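Local coordinates for DUF5751 domain-containing protein (Sulfolobus tokodaii, PDB 2RBG) that is of unknown function but folds as a compact alpha/beta domain around a parallel five-stranded sheet, belonging to the DUF5751 family, at residues 108-111 and 112-115. Sequence-based numbering, arbitrary orientation.
Sequences NLPT and AIKR
Lys-114 runs back alongside the backbone of Leu-109, past the carbonyl O of Pro-110, in a short helical turn, 111-114, that links helix 99-107 to strand 117-121, outermost in this chain's parallel sheet. Pro-110 holds the N-cap position. Its carbonyl O accepts the backbone N of Lys-114 at 3.1 Å in a nearly straight bond (168°) and, more weakly, that of Ile-113. From there the lysine chain can be followed outward. CB sits close to the carbonyl oxygens of Thr-111 and Pro-110, and CG, placed beside the backbone N by a chi1 of -69°, rests 3.8 Å from CB of Leu-109. CD passes 3.7 Å from the carbonyl O of Leu-109; the chain then bends at chi3 (-71°), bringing CE to 3.1 Å from that same oxygen and carrying NZ on to a hydrogen bond with the carbonyl O of Asp-107, near the end of the preceding helix. Leu-109 and Ile-113 both pack on Leu-82 and Leu-90, so the turn lies against helix 75-82 and strand 89-94. Ile-113 also runs alongside the proline, pointing the same way: its extended CG1 branch sets CD1 against the ring, 3.7 Å from CD of Pro-110 and 3.9 Å from its CG.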
ATOM      1  N   ASN A 108      -8.685 -17.564  -1.715  1.00 16.67           N
ATOM      2  CA  ASN A 108      -8.648 -18.975  -2.092  1.00 16.97           C
ATOM      3  C   ASN A 108      -7.279 -19.518  -2.490  1.00 15.91           C
ATOM      4  O   ASN A 108      -7.171 -20.666  -2.914  1.00 13.39           O
ATOM      5  CB  ASN A 108      -9.646 -19.248  -3.221  1.00 19.30           C
ATOM      6  CG  ASN A 108     -11.087 -19.165  -2.756  1.00 23.83           C
ATOM      7  OD1 ASN A 108     -11.601 -18.083  -2.467  1.00 26.90           O
ATOM      8  ND2 ASN A 108     -11.744 -20.315  -2.672  1.00 22.68           N
ATOM      9  N   LEU A 109      -6.236 -18.705  -2.363  1.00 14.98           N
ATOM     10  CA  LEU A 109      -4.892 -19.165  -2.706  1.00 14.18           C
ATOM     11  C   LEU A 109      -4.366 -20.055  -1.594  1.00 16.48           C
ATOM     12  O   LEU A 109      -4.809 -19.954  -0.450  1.00 14.47           O
ATOM     13  CB  LEU A 109      -3.938 -17.981  -2.873  1.00 11.94           C
ATOM     14  CG  LEU A 109      -4.177 -17.016  -4.032  1.00  9.62           C
ATOM     15  CD1 LEU A 109      -3.211 -15.843  -3.913  1.00  8.05           C
ATOM     16  CD2 LEU A 109      -3.986 -17.738  -5.359  1.00  8.93           C
ATOM     17  N   PRO A 110      -3.410 -20.942  -1.913  1.00 16.03           N
ATOM     18  CA  PRO A 110      -2.837 -21.834  -0.901  1.00 18.68           C
ATOM     19  C   PRO A 110      -2.245 -21.023   0.250  1.00 18.36           C
ATOM     20  O   PRO A 110      -1.724 -19.924   0.048  1.00 16.80           O
ATOM     21  CB  PRO A 110      -1.766 -22.592  -1.679  1.00 17.68           C
ATOM     22  CG  PRO A 110      -2.346 -22.661  -3.058  1.00 20.90           C
ATOM     23  CD  PRO A 110      -2.880 -21.258  -3.251  1.00 17.75           C
ATOM     24  N   THR A 111      -2.324 -21.573   1.455  1.00 17.87           N
ATOM     25  CA  THR A 111      -1.806 -20.905   2.642  1.00 19.17           C
ATOM     26  C   THR A 111      -0.358 -20.439   2.487  1.00 18.59           C
ATOM     27  O   THR A 111      -0.032 -19.292   2.789  1.00 15.29           O
ATOM     28  CB  THR A 111      -1.881 -21.836   3.864  1.00 18.45           C
ATOM     29  OG1 THR A 111      -3.243 -22.220   4.087  1.00 26.33           O
ATOM     30  CG2 THR A 111      -1.346 -21.134   5.101  1.00 22.32           C
ATOM     31  N   ALA A 112       0.504 -21.336   2.018  1.00 16.37           N
ATOM     32  CA  ALA A 112       1.919 -21.024   1.846  1.00 18.47           C
ATOM     33  C   ALA A 112       2.170 -19.839   0.921  1.00 17.46           C
ATOM     34  O   ALA A 112       3.123 -19.085   1.112  1.00 19.35           O
ATOM     35  CB  ALA A 112       2.665 -22.252   1.331  1.00 18.49           C
ATOM     36  N   ILE A 113       1.315 -19.672  -0.081  1.00 12.89           N
ATOM     37  CA  ILE A 113       1.477 -18.574  -1.026  1.00 16.15           C
ATOM     38  C   ILE A 113       1.053 -17.247  -0.406  1.00 15.76           C
ATOM     39  O   ILE A 113       1.752 -16.242  -0.534  1.00 17.40           O
ATOM     40  CB  ILE A 113       0.673 -18.834  -2.315  1.00 15.62           C
ATOM     41  CG1 ILE A 113       1.222 -20.086  -3.007  1.00 16.32           C
ATOM     42  CG2 ILE A 113       0.771 -17.630  -3.245  1.00 15.49           C
ATOM     43  CD1 ILE A 113       0.568 -20.411  -4.332  1.00 16.88           C
ATOM     44  N   LYS A 114      -0.087 -17.247   0.274  1.00 16.40           N
ATOM     45  CA  LYS A 114      -0.577 -16.032   0.913  1.00 17.88           C
ATOM     46  C   LYS A 114       0.380 -15.531   1.987  1.00 18.65           C
ATOM     47  O   LYS A 114       0.463 -14.330   2.239  1.00 19.90           O
ATOM     48  CB  LYS A 114      -1.958 -16.275   1.529  1.00 20.13           C
ATOM     49  CG  LYS A 114      -3.057 -16.495   0.502  1.00 23.14           C
ATOM     50  CD  LYS A 114      -4.432 -16.593   1.147  1.00 28.04           C
ATOM     51  CE  LYS A 114      -4.605 -17.887   1.917  1.00 31.86           C
ATOM     52  NZ  LYS A 114      -6.003 -18.045   2.411  1.00 36.71           N
ATOM     53  N   ARG A 115       1.114 -16.447   2.611  1.00 19.13           N
ATOM     54  CA  ARG A 115       2.044 -16.064   3.667  1.00 21.63           C
ATOM     55  C   ARG A 115       3.298 -15.373   3.150  1.00 21.69           C
ATOM     56  O   ARG A 115       4.053 -14.790   3.926  1.00 19.57           O
ATOM     57  CB  ARG A 115       2.422 -17.286   4.507  1.00 29.14           C
ATOM     58  CG  ARG A 115       1.209 -18.006   5.072  1.00 40.81           C
ATOM     59  CD  ARG A 115       1.501 -18.702   6.388  1.00 51.82           C
ATOM     60  NE  ARG A 115       0.323 -19.418   6.875  1.00 60.88           N
ATOM     61  CZ  ARG A 115       0.193 -19.899   8.107  1.00 65.54           C
ATOM     62  NH1 ARG A 115       1.169 -19.741   8.990  1.00 68.77           N
ATOM     63  NH2 ARG A 115      -0.915 -20.543   8.453  1.00 67.23           N
TER